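Local coordinates for aminotransferase, class III (Deinococcus radiodurans, PDB 3I4J), which probably catalyses pyridoxal-phosphate-dependent transamination, passing amino groups from donor to acceptor substrates, as class III aminotransferases do, at residues C[240-243]-C[247-250]; C[232-237]-C[350-355]; C[123-128]-C[181-186]; C[107-112]-C[191-196]; C[334-339]-C[423-428]. The protein carries 1 engineered substitution. All blocks are in the same frame, centred on the assembly; numbering follows the deposited sequence.

Interaction 1 of 5, residues C[240-243]-C[247-250]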
# COMPACT_ATOMS: atom_id res chain seq x y z
N CYS C 240 3.06 -3.12 22.97
CA CYS C 240 3.18 -4.09 24.04
C CYS C 240 4.03 -3.65 25.23
O CYS C 240 4.59 -4.49 25.94
CB CYS C 240 3.71 -5.41 23.48
SG CYS C 240 2.55 -6.25 22.37
N GLY C 241 4.13 -2.34 25.44
CA GLY C 241 4.91 -1.81 26.55
C GLY C 241 6.42 -1.82 26.36
O GLY C 241 7.17 -1.73 27.33
N SER C 242 6.85 -1.92 25.11
CA SER C 242 8.27 -1.94 24.75
C SER C 242 8.39 -1.42 23.32
O SER C 242 7.46 -1.60 22.52
CB SER C 242 8.79 -3.39 24.85
OG SER C 242 10.14 -3.50 24.41
N PRO C 243 9.51 -0.77 22.96
CA PRO C 243 9.65 -0.26 21.59
C PRO C 243 9.28 -1.37 20.60
O PRO C 243 8.51 -1.15 19.67
CB PRO C 243 11.11 0.14 21.51
CG PRO C 243 11.36 0.65 22.92
CD PRO C 243 10.70 -0.42 23.77
N SER C 247 11.81 -7.41 22.46
CA SER C 247 12.77 -6.97 23.47
C SER C 247 12.36 -7.29 24.90
O SER C 247 13.20 -7.28 25.81
CB SER C 247 13.00 -5.46 23.36
OG SER C 247 13.55 -5.13 22.09
N ARG C 248 11.08 -7.57 25.12
CA ARG C 248 10.61 -7.90 26.46
C ARG C 248 11.29 -9.18 26.93
O ARG C 248 11.37 -9.46 28.13
CB ARG C 248 9.09 -8.06 26.49
CG ARG C 248 8.34 -6.75 26.26
CD ARG C 248 6.83 -6.97 26.32
NE ARG C 248 6.41 -7.42 27.64
CZ ARG C 248 6.00 -6.62 28.62
NH1 ARG C 248 5.94 -5.31 28.43
NH2 ARG C 248 5.64 -7.13 29.79
N TRP C 249 11.78 -9.96 25.98
CA TRP C 249 12.47 -11.21 26.28
C TRP C 249 13.97 -10.97 26.34
O TRP C 249 14.69 -11.22 25.37
CB TRP C 249 12.14 -12.26 25.22
CG TRP C 249 10.82 -12.98 25.43
CD1 TRP C 249 10.63 -14.20 26.01
CD2 TRP C 249 9.51 -12.52 25.03
NE1 TRP C 249 9.30 -14.54 26.01
CE2 TRP C 249 8.59 -13.52 25.41
CE3 TRP C 249 9.04 -11.37 24.40
CZ2 TRP C 249 7.21 -13.40 25.18
CZ3 TRP C 249 7.66 -11.25 24.17
CH2 TRP C 249 6.77 -12.26 24.56
N SER C 250 14.44 -10.46 27.48
CA SER C 250 15.87 -10.20 27.69
C SER C 250 16.54 -9.34 26.63
O SER C 250 17.73 -9.51 26.34
CB SER C 250 16.62 -11.53 27.81
OG SER C 250 16.08 -12.33 28.85

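Interaction 2 of 5, residues C[232-237]-C[350-355]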
# COMPACT_ATOMS: atom_id res chain seq x y z
N GLU C 232 6.48 -7.58 13.79
CA GLU C 232 5.99 -6.64 14.78
C GLU C 232 4.97 -5.67 14.19
O GLU C 232 4.74 -4.59 14.73
CB GLU C 232 7.16 -5.84 15.37
CG GLU C 232 8.20 -6.69 16.08
CD GLU C 232 8.13 -6.60 17.60
OE1 GLU C 232 7.17 -6.00 18.13
OE2 GLU C 232 9.05 -7.13 18.26
N VAL C 233 4.35 -6.06 13.07
CA VAL C 233 3.38 -5.18 12.44
C VAL C 233 2.30 -4.74 13.41
O VAL C 233 1.84 -3.60 13.37
CB VAL C 233 2.73 -5.85 11.20
CG1 VAL C 233 1.64 -4.97 10.63
CG2 VAL C 233 3.80 -6.10 10.13
N MET C 234 1.89 -5.62 14.32
CA MET C 234 0.87 -5.26 15.29
C MET C 234 1.41 -5.03 16.69
O MET C 234 0.90 -4.17 17.42
CB MET C 234 -0.20 -6.35 15.34
CG MET C 234 -1.35 -6.01 16.27
SD MET C 234 -2.63 -7.29 16.27
CE MET C 234 -2.96 -7.39 14.47
N SER C 235 2.44 -5.78 17.06
CA SER C 235 3.02 -5.70 18.40
C SER C 235 4.09 -4.64 18.62
O SER C 235 4.49 -4.40 19.77
CB SER C 235 3.62 -7.05 18.78
OG SER C 235 4.72 -7.35 17.93
N GLY C 236 4.55 -4.02 17.55
CA GLY C 236 5.60 -3.03 17.68
C GLY C 236 5.21 -1.60 18.03
O GLY C 236 4.04 -1.28 18.24
N MET C 237 6.23 -0.75 18.09
CA MET C 237 6.11 0.67 18.39
C MET C 237 5.42 1.04 19.70
O MET C 237 4.60 1.96 19.74
CB MET C 237 5.44 1.39 17.20
CG MET C 237 6.20 1.22 15.87
SD MET C 237 8.01 1.56 15.92
CE MET C 237 8.63 -0.09 16.02
N GLY C 350 1.21 -5.40 27.58
CA GLY C 350 1.10 -3.99 27.26
C GLY C 350 -0.36 -3.74 26.88
O GLY C 350 -1.26 -4.25 27.54
N LEU C 351 -0.60 -2.98 25.81
CA LEU C 351 -1.97 -2.71 25.40
C LEU C 351 -2.46 -3.57 24.23
O LEU C 351 -3.21 -3.11 23.37
CB LEU C 351 -2.17 -1.22 25.10
CG LEU C 351 -2.47 -0.37 26.34
CD1 LEU C 351 -2.46 1.12 25.99
CD2 LEU C 351 -3.83 -0.78 26.91
N LEU C 352 -2.00 -4.81 24.20
CA LEU C 352 -2.44 -5.79 23.21
C LEU C 352 -3.03 -6.88 24.11
O LEU C 352 -2.29 -7.59 24.79
CB LEU C 352 -1.26 -6.33 22.39
CG LEU C 352 -1.61 -7.46 21.42
CD1 LEU C 352 -2.83 -7.06 20.60
CD2 LEU C 352 -0.43 -7.75 20.50
N LEU C 353 -4.35 -6.98 24.13
CA LEU C 353 -5.00 -7.95 25.00
C LEU C 353 -5.98 -8.84 24.26
O LEU C 353 -6.42 -8.50 23.16
CB LEU C 353 -5.74 -7.23 26.14
CG LEU C 353 -4.92 -6.25 26.98
CD1 LEU C 353 -5.05 -4.83 26.41
CD2 LEU C 353 -5.40 -6.29 28.42
N GLY C 354 -6.31 -9.97 24.86
CA GLY C 354 -7.23 -10.89 24.23
C GLY C 354 -8.15 -11.57 25.22
O GLY C 354 -7.78 -11.79 26.38
N VAL C 355 -9.35 -11.89 24.76
CA VAL C 355 -10.35 -12.58 25.58
C VAL C 355 -10.85 -13.76 24.77
O VAL C 355 -11.34 -13.59 23.65
CB VAL C 355 -11.54 -11.64 25.91
CG1 VAL C 355 -12.61 -12.41 26.69
CG2 VAL C 355 -11.06 -10.45 26.71

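Interaction 3 of 5, residues C[123-128]-C[181-186]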
# COMPACT_ATOMS: atom_id res chain seq x y z
N LYS C 123 13.44 -22.54 2.74
CA LYS C 123 12.28 -22.65 3.61
C LYS C 123 12.11 -21.52 4.61
O LYS C 123 13.09 -21.01 5.17
CB LYS C 123 12.32 -23.98 4.37
CG LYS C 123 12.36 -25.19 3.45
CD LYS C 123 12.58 -26.49 4.23
CE LYS C 123 12.66 -27.68 3.29
NZ LYS C 123 12.97 -28.96 4.01
N VAL C 124 10.86 -21.12 4.83
CA VAL C 124 10.55 -20.07 5.79
C VAL C 124 9.62 -20.69 6.82
O VAL C 124 8.46 -20.96 6.54
CB VAL C 124 9.85 -18.86 5.14
CG1 VAL C 124 9.54 -17.82 6.21
CG2 VAL C 124 10.73 -18.26 4.05
N ILE C 125 10.15 -20.94 8.01
CA ILE C 125 9.35 -21.51 9.07
C ILE C 125 8.47 -20.45 9.69
O ILE C 125 8.94 -19.35 9.97
CB ILE C 125 10.24 -22.10 10.19
CG1 ILE C 125 11.12 -23.22 9.62
CG2 ILE C 125 9.36 -22.61 11.33
CD1 ILE C 125 12.17 -23.72 10.59
N THR C 126 7.19 -20.77 9.85
CA THR C 126 6.26 -19.87 10.51
C THR C 126 5.59 -20.71 11.60
O THR C 126 5.73 -21.93 11.62
CB THR C 126 5.20 -19.26 9.55
OG1 THR C 126 4.51 -20.30 8.85
CG2 THR C 126 5.90 -18.34 8.54
N ARG C 127 4.87 -20.06 12.50
CA ARG C 127 4.27 -20.76 13.63
C ARG C 127 2.75 -20.71 13.69
O ARG C 127 2.14 -19.68 13.44
CB ARG C 127 4.87 -20.15 14.90
CG ARG C 127 4.54 -20.86 16.21
CD ARG C 127 5.16 -20.06 17.36
NE ARG C 127 4.62 -18.70 17.39
CZ ARG C 127 5.16 -17.68 18.06
NH1 ARG C 127 6.27 -17.85 18.76
NH2 ARG C 127 4.58 -16.49 18.00
N VAL C 128 2.15 -21.85 14.04
CA VAL C 128 0.71 -21.94 14.18
C VAL C 128 0.32 -20.95 15.28
O VAL C 128 1.01 -20.85 16.30
CB VAL C 128 0.28 -23.37 14.61
CG1 VAL C 128 -1.22 -23.43 14.84
CG2 VAL C 128 0.68 -24.38 13.54
N ALA C 181 13.87 -29.11 16.91
CA ALA C 181 13.28 -30.36 16.45
C ALA C 181 12.79 -30.25 15.01
O ALA C 181 12.99 -31.15 14.20
CB ALA C 181 12.13 -30.78 17.37
N LEU C 182 12.13 -29.14 14.69
CA LEU C 182 11.62 -28.92 13.34
C LEU C 182 12.78 -28.77 12.36
O LEU C 182 12.75 -29.31 11.26
CB LEU C 182 10.73 -27.67 13.29
CG LEU C 182 10.19 -27.30 11.90
CD1 LEU C 182 9.49 -28.50 11.29
CD2 LEU C 182 9.24 -26.12 12.01
N LEU C 183 13.79 -28.02 12.77
CA LEU C 183 14.95 -27.81 11.92
C LEU C 183 15.62 -29.14 11.60
O LEU C 183 16.02 -29.38 10.46
CB LEU C 183 15.94 -26.87 12.61
CG LEU C 183 15.59 -25.38 12.50
CD1 LEU C 183 16.43 -24.57 13.48
CD2 LEU C 183 15.81 -24.91 11.07
N GLU C 184 15.72 -30.00 12.60
CA GLU C 184 16.35 -31.30 12.42
C GLU C 184 15.62 -32.16 11.39
O GLU C 184 16.26 -32.82 10.57
CB GLU C 184 16.42 -32.05 13.75
CG GLU C 184 17.18 -31.29 14.83
CD GLU C 184 17.17 -32.00 16.17
OE1 GLU C 184 16.08 -32.45 16.60
OE2 GLU C 184 18.24 -32.08 16.81
N ARG C 185 14.29 -32.15 11.42
CA ARG C 185 13.54 -32.96 10.47
C ARG C 185 13.44 -32.32 9.09
O ARG C 185 13.27 -33.02 8.09
CB ARG C 185 12.15 -33.28 11.02
CG ARG C 185 11.13 -32.17 10.91
CD ARG C 185 9.86 -32.55 11.67
NE ARG C 185 9.44 -33.92 11.39
CZ ARG C 185 9.00 -34.35 10.21
NH1 ARG C 185 8.92 -33.51 9.18
NH2 ARG C 185 8.65 -35.61 10.06
N GLU C 186 13.54 -30.99 9.02
CA GLU C 186 13.47 -30.29 7.74
C GLU C 186 14.83 -30.29 7.06
O GLU C 186 14.94 -30.32 5.84
CB GLU C 186 13.03 -28.84 7.95
CG GLU C 186 11.56 -28.65 8.31
CD GLU C 186 10.64 -29.15 7.22
OE1 GLU C 186 10.96 -28.93 6.03
OE2 GLU C 186 9.60 -29.76 7.54

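Interaction 4 of 5, residues C[107-112]-C[191-196]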
# COMPACT_ATOMS: atom_id res chain seq x y z
N LYS C 107 11.55 -11.96 0.99
CA LYS C 107 12.39 -11.84 -0.20
C LYS C 107 13.84 -11.63 0.23
O LYS C 107 14.76 -12.27 -0.30
CB LYS C 107 11.91 -10.66 -1.05
CG LYS C 107 12.50 -10.58 -2.46
CD LYS C 107 13.92 -10.05 -2.46
CE LYS C 107 14.44 -9.89 -3.89
NZ LYS C 107 13.64 -8.91 -4.67
N LEU C 108 14.04 -10.75 1.21
CA LEU C 108 15.37 -10.43 1.74
C LEU C 108 16.05 -11.65 2.37
O LEU C 108 17.24 -11.88 2.17
CB LEU C 108 15.26 -9.30 2.76
CG LEU C 108 16.56 -8.83 3.42
CD1 LEU C 108 17.56 -8.40 2.36
CD2 LEU C 108 16.24 -7.67 4.36
N ALA C 109 15.29 -12.41 3.16
CA ALA C 109 15.84 -13.60 3.81
C ALA C 109 16.34 -14.58 2.75
O ALA C 109 17.41 -15.15 2.88
CB ALA C 109 14.79 -14.26 4.69
N ARG C 110 15.55 -14.76 1.69
CA ARG C 110 15.92 -15.66 0.61
C ARG C 110 17.15 -15.13 -0.13
O ARG C 110 18.12 -15.86 -0.34
CB ARG C 110 14.75 -15.84 -0.36
CG ARG C 110 15.07 -16.55 -1.68
CD ARG C 110 15.63 -17.96 -1.49
NE ARG C 110 15.92 -18.59 -2.79
CZ ARG C 110 16.62 -19.72 -2.93
NH1 ARG C 110 17.10 -20.35 -1.87
NH2 ARG C 110 16.85 -20.21 -4.14
N GLN C 111 17.12 -13.86 -0.52
CA GLN C 111 18.25 -13.27 -1.23
C GLN C 111 19.54 -13.34 -0.43
O GLN C 111 20.61 -13.58 -0.99
CB GLN C 111 17.98 -11.81 -1.60
CG GLN C 111 19.12 -11.21 -2.41
CD GLN C 111 18.81 -9.83 -2.94
OE1 GLN C 111 17.69 -9.33 -2.80
NE2 GLN C 111 19.80 -9.20 -3.57
N TYR C 112 19.45 -13.12 0.88
CA TYR C 112 20.61 -13.16 1.75
C TYR C 112 21.42 -14.45 1.56
O TYR C 112 22.63 -14.41 1.36
CB TYR C 112 20.16 -13.04 3.21
CG TYR C 112 21.27 -13.19 4.23
CD1 TYR C 112 22.16 -12.15 4.49
CD2 TYR C 112 21.41 -14.38 4.96
CE1 TYR C 112 23.18 -12.28 5.44
CE2 TYR C 112 22.42 -14.52 5.92
CZ TYR C 112 23.29 -13.47 6.15
OH TYR C 112 24.28 -13.60 7.11
N VAL C 191 16.75 -24.50 5.22
CA VAL C 191 15.98 -23.40 5.81
C VAL C 191 16.61 -22.02 5.70
O VAL C 191 17.77 -21.81 6.04
CB VAL C 191 15.69 -23.69 7.30
CG1 VAL C 191 14.83 -22.58 7.89
CG2 VAL C 191 14.99 -25.03 7.43
N ALA C 192 15.80 -21.06 5.26
CA ALA C 192 16.26 -19.69 5.11
C ALA C 192 15.93 -18.82 6.32
O ALA C 192 16.73 -17.97 6.71
CB ALA C 192 15.64 -19.07 3.85
N ALA C 193 14.77 -19.03 6.92
CA ALA C 193 14.39 -18.19 8.05
C ALA C 193 13.28 -18.75 8.92
O ALA C 193 12.68 -19.78 8.62
CB ALA C 193 13.95 -16.80 7.52
N PHE C 194 13.05 -18.05 10.02
CA PHE C 194 11.98 -18.36 10.96
C PHE C 194 11.34 -17.01 11.23
O PHE C 194 12.01 -16.07 11.66
CB PHE C 194 12.50 -18.92 12.28
CG PHE C 194 11.45 -18.97 13.37
CD1 PHE C 194 10.27 -19.70 13.18
CD2 PHE C 194 11.61 -18.26 14.55
CE1 PHE C 194 9.28 -19.72 14.16
CE2 PHE C 194 10.62 -18.27 15.53
CZ PHE C 194 9.45 -19.00 15.34
N MET C 195 10.04 -16.91 10.95
CA MET C 195 9.31 -15.67 11.16
C MET C 195 8.18 -15.89 12.16
O MET C 195 7.45 -16.88 12.08
CB MET C 195 8.75 -15.15 9.82
CG MET C 195 8.01 -13.81 9.93
SD MET C 195 7.59 -13.06 8.30
CE MET C 195 6.55 -14.31 7.60
N ALA C 196 8.05 -14.97 13.11
CA ALA C 196 6.99 -15.07 14.11
C ALA C 196 6.62 -13.72 14.71
O ALA C 196 7.43 -12.79 14.74
CB ALA C 196 7.42 -16.01 15.24

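Interaction 5 of 5, residues C[334-339]-C[423-428]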
# COMPACT_ATOMS: atom_id res chain seq x y z
N GLN C 334 -9.65 -9.40 33.98
CA GLN C 334 -9.57 -10.53 34.90
C GLN C 334 -10.68 -10.40 35.94
O GLN C 334 -11.26 -11.40 36.37
CB GLN C 334 -8.18 -10.58 35.56
CG GLN C 334 -7.05 -10.78 34.54
CD GLN C 334 -5.65 -10.69 35.15
OE1 GLN C 334 -5.39 -9.83 36.00
NE2 GLN C 334 -4.75 -11.55 34.71
N ALA C 335 -10.98 -9.17 36.33
CA ALA C 335 -12.03 -8.92 37.32
C ALA C 335 -13.40 -9.28 36.75
O ALA C 335 -14.29 -9.72 37.47
CB ALA C 335 -12.00 -7.46 37.76
N LEU C 336 -13.57 -9.08 35.44
CA LEU C 336 -14.84 -9.38 34.78
C LEU C 336 -15.14 -10.88 34.68
O LEU C 336 -16.29 -11.27 34.55
CB LEU C 336 -14.88 -8.76 33.39
CG LEU C 336 -15.13 -7.25 33.30
CD1 LEU C 336 -14.95 -6.77 31.87
CD2 LEU C 336 -16.53 -6.92 33.81
N GLN C 337 -14.10 -11.71 34.73
CA GLN C 337 -14.30 -13.16 34.61
C GLN C 337 -15.20 -13.74 35.70
O GLN C 337 -15.91 -14.72 35.47
CB GLN C 337 -12.96 -13.90 34.65
CG GLN C 337 -12.01 -13.59 33.51
CD GLN C 337 -10.83 -14.54 33.49
OE1 GLN C 337 -10.92 -15.66 32.97
NE2 GLN C 337 -9.72 -14.12 34.08
N ALA C 338 -15.15 -13.15 36.89
CA ALA C 338 -15.97 -13.61 38.01
C ALA C 338 -17.44 -13.51 37.65
O ALA C 338 -18.23 -14.41 37.95
CB ALA C 338 -15.67 -12.77 39.25
N ARG C 339 -17.80 -12.41 37.01
CA ARG C 339 -19.17 -12.15 36.60
C ARG C 339 -19.49 -12.89 35.31
O ARG C 339 -20.62 -13.34 35.10
CB ARG C 339 -19.33 -10.63 36.42
CG ARG C 339 -20.68 -10.14 35.92
CD ARG C 339 -20.73 -8.63 36.15
NE ARG C 339 -21.67 -7.92 35.29
CZ ARG C 339 -22.97 -8.17 35.22
NH1 ARG C 339 -23.52 -9.13 35.95
NH2 ARG C 339 -23.73 -7.43 34.41
N GLY C 423 -21.12 -4.14 29.71
CA GLY C 423 -22.48 -4.01 29.22
C GLY C 423 -22.75 -4.93 28.05
O GLY C 423 -23.81 -5.55 27.97
N ALA C 424 -21.78 -5.01 27.14
CA ALA C 424 -21.90 -5.87 25.96
C ALA C 424 -21.98 -7.33 26.39
O ALA C 424 -22.79 -8.10 25.87
CB ALA C 424 -20.70 -5.66 25.03
N LEU C 425 -21.13 -7.71 27.34
CA LEU C 425 -21.13 -9.08 27.84
C LEU C 425 -22.47 -9.39 28.50
O LEU C 425 -22.99 -10.49 28.37
CB LEU C 425 -19.99 -9.27 28.84
CG LEU C 425 -18.57 -9.25 28.26
CD1 LEU C 425 -17.54 -9.22 29.39
CD2 LEU C 425 -18.37 -10.47 27.38
N GLU C 426 -23.02 -8.40 29.19
CA GLU C 426 -24.31 -8.55 29.86
C GLU C 426 -25.42 -8.75 28.83
O GLU C 426 -26.29 -9.61 29.00
CB GLU C 426 -24.61 -7.32 30.72
CG GLU C 426 -26.02 -7.25 31.28
CD GLU C 426 -26.34 -8.40 32.22
OE1 GLU C 426 -25.58 -8.62 33.18
OE2 GLU C 426 -27.37 -9.08 32.00
N ASP C 427 -25.39 -7.97 27.76
CA ASP C 427 -26.41 -8.07 26.71
C ASP C 427 -26.43 -9.45 26.07
O ASP C 427 -27.49 -10.05 25.90
CB ASP C 427 -26.17 -7.02 25.61
CG ASP C 427 -26.14 -5.60 26.15
OD1 ASP C 427 -26.93 -5.27 27.05
OD2 ASP C 427 -25.31 -4.80 25.65
N VAL C 428 -25.25 -9.96 25.72
CA VAL C 428 -25.14 -11.26 25.07
C VAL C 428 -25.22 -12.44 26.02
O VAL C 428 -25.93 -13.41 25.77
CB VAL C 428 -23.83 -11.36 24.26
CG1 VAL C 428 -23.74 -12.71 23.57
CG2 VAL C 428 -23.75 -10.23 23.25

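Interaction 1 of 5, residues C[240-243]-C[247-250]
The flat guanidinium of Arg248 comes up to the backbone carbonyls of Cys240 and Gly241. Gly241 O lies at its edge, near the plane, 3.9 Å from Arg248 NH1, while Cys240 O approaches the same NH1 obliquely, at 2.9 Å. The arginine gets there by a bend in its chain at chi3 (64°), which turns the end of the side chain toward Cys240 O. Cys240 O also lies 3.4 Å from Arg248 CD, so the carbonyl sits beside the bend as well as by the charged tip. Gly241 suits its place twice over, for its phi is positive (77°) and a beta carbon there would stand very close to Arg248 NH1.

Closer to the backbone, Ser242 carries the apolar part of the contact. Its CB rests 3.7 Å from Arg248 CG, and its OG comes 3.6 Å from Ser247 CB. The hydroxyl is small enough for this buried spot, and its polar need is met by a hydrogen bond to Leu244 O within the connecting turn. Arg248 also touches Thr349 of strand 343-349 and Lys323 of helix 318-339.

The chain thus doubles back on itself within a few residues, and Ser247 and Arg248 belong to a short 3-10 segment that begins earlier in the chain. This compact turn belongs to the long connection between parallel strands 227-231 and 256-259, part of the fold-type-I architecture of class III aminotransferases.

Interaction 2 of 5, residues C[232-237]-C[350-355]
Met234 and Ser235 both rest against Leu352, whose two methyl groups are shared between them. The segment 232-237 starts with Glu232, which takes no part in that apolar contact but holds the turn together. Its OE1 receives the hydroxyl of Ser235 in a bond of 2.8 Å between Glu232 OE1 and Ser235 OG, coming from well above the carboxylate plane (59°). The carboxylate also binds the backbone amides of Ala245 and Leu246, so this buried acid has several donors to balance it.

Met234 follows, with CG anti to the backbone N (chi1 -176°) and chi2 likewise extended; this straight reach brings Met234 SD to 4.3 Å from Leu352 CD1. Methionine suits the span, being long, flexible and apolar. Ser235 offers its carbon instead: Ser235 CB lies 4.5 Å from Leu352 CD2, a loose approach, while its hydroxyl stays with Glu232. Gly236 N then closes the turn on Glu232 O at 2.9 Å, and a beta carbon on this glycine would run into that same oxygen.

On the other side, Leu352 opens a strand just after the tight connection at Gly350 and Leu351, and Leu402 of the adjacent strand 400-403 packs on both Met234 and Leu352. The contact thereby joins the loop after strand 227-231 of the central mixed sheet to the small antiparallel sheet of the C-terminal part, the large-to-small domain junction characteristic of fold-type-I aminotransferases.

Interaction 3 of 5, residues C[123-128]-C[181-186]
Lys123 reaches from the start of its strand to the last turn of helix 178-186 and grips Glu186 twice. From CB the chain runs fully extended beyond CG, and the first atom to meet the glutamate is CD, with Lys123 CD 3.4 Å from Glu186 OE1. CE passes the same oxygen at a similar distance. At the tip, Lys123 NZ forms a salt bridge of 2.8 Å with Glu186 OE1, arriving on the anti side of the carboxylate, 22° out of its plane. A second hydrogen bond, 3.0 Å long, joins Lys123 NZ to the backbone Glu186 O. The bend of the glutamate at chi2 (-62°) brings OE1 to the same ammonium group that its backbone O holds. Thr190 OG1 binds both NZ and Glu186 O.

Helix 178-186 belongs to a beta-alpha-beta connection in the alpha/beta/alpha sandwich: it leads from edge strand 162-163 to strand 191-196 and packs over strand 123-127, which lies between them in the parallel part of the sheet. The axes of strand 123-127 and helix segment 181-186 run roughly antiparallel, at 147°. A positive charge at a helix C-terminus probably also eases the partial negative charge there. With a methionine in place of Lys123, the Glu186 carboxylate would probably lose its counter-charge and be freer to turn.

Deeper in, Ile125 brings branched carbon to the leucines of the helix. Its CG2 meets Leu182 tip to tip, Ile125 CG2 to Leu182 CD2 being 3.6 Å, and the side chains of Ile125 and Leu183 cross at about a right angle, with Ile125 CD1 3.9 Å from Leu183 CD2.

Interaction 4 of 5, residues C[107-112]-C[191-196]
Ala109 of the helix and Ala193 of the strand meet methyl to methyl, Ala109 CB lying 3.9 Å from Ala193 CB. This is the close part of the contact, and the residue type explains it: with one carbon on either side, the helix can settle near the strand backbone. Beside it the fit is looser, for the methyl of Ala192 faces the helix backbone rather than another side chain, with Ala192 CB 4.4 Å from Ala109 O.

Two successive strand residues turn the same way here because Ala192 departs from extended geometry (psi -37°). Since Lys123 of the adjoining strand bonds to both Ala192 and Ala193, the irregularity is consistent with a beta bulge. Helix 98-115 covers the face of the central sheet opposite the one that carries helix 178-186, giving the three-layer alpha/beta/alpha arrangement of the large domain in fold-type-I enzymes.

Away from the strand the helix is more open: Lys107 and Gln111 are partly exposed, the lysine making cation-pi contacts with Tyr151 and Phe290 while Gln111 binds Glu115. Another side of the helix meets the partner subunit, where Leu108 packs on Phe5 of the second subunit.

Interaction 5 of 5, residues C[334-339]-C[423-428]
Arg339 and Glu426 form a salt bridge at the surface between two helices. Its closest atoms are Arg339 NH2 and Glu426 OE1, modelled at 2.5 Å; that is unusually short, and with an N-H...O angle of 128° the hydrogen bond is weak, so the precise geometry is doubtful although the pairing of charges is clear. The oxygen lies at the guanidinium edge, near its plane, and the guanidinium and carboxylate planes are 24° apart. The two side chains themselves meet at about a right angle.

Different shapes bring the groups together. The arginine is extended from CG to NE, as befits a long side chain bridging between helices, whereas Glu426 bends at chi2 (62°), which turns its carboxylate toward the partner although its CB does not point there. Lysine in the place of Glu426 would probably set two positive charges against each other and let the Arg339 guanidinium swing off into solvent.

Beneath the charged pair lies a modest apolar contact, Leu336 CD1 standing 4.3 Å from Leu425 CD1. Leucine is apt at both positions, which point toward the partner helix. Each leucine has further support: Leu336 packs on Met343 of strand 343-349, and Leu425 on Ile375 of helix 372-382. One residue beyond Glu426, Asp427 forms a salt bridge with Arg382.

The last turns of helix 411-428 are thus placed between helix 318-339, which leads into strand 343-349 of the small antiparallel sheet, and helix 372-382.

Along the chain, interaction 4 opens first and encloses interaction 3; interaction 2 then encloses interaction 1 and alternates with interaction 5. Interactions 3 and 4 have centres 12 Å apart and share the central mixed sheet through neighbouring strands 123-127 and 191-196, one helix lying on each face. Interactions 1 and 2 touch, with centres 11 Å apart, in the connection after strand 227-231, where that sheet's domain meets the small antiparallel sheet. Interaction 5 lies across the chain's centre from interaction 4, about 43 Å between centres. Together the five contacts run from the large domain through the junction to the C-terminal helices.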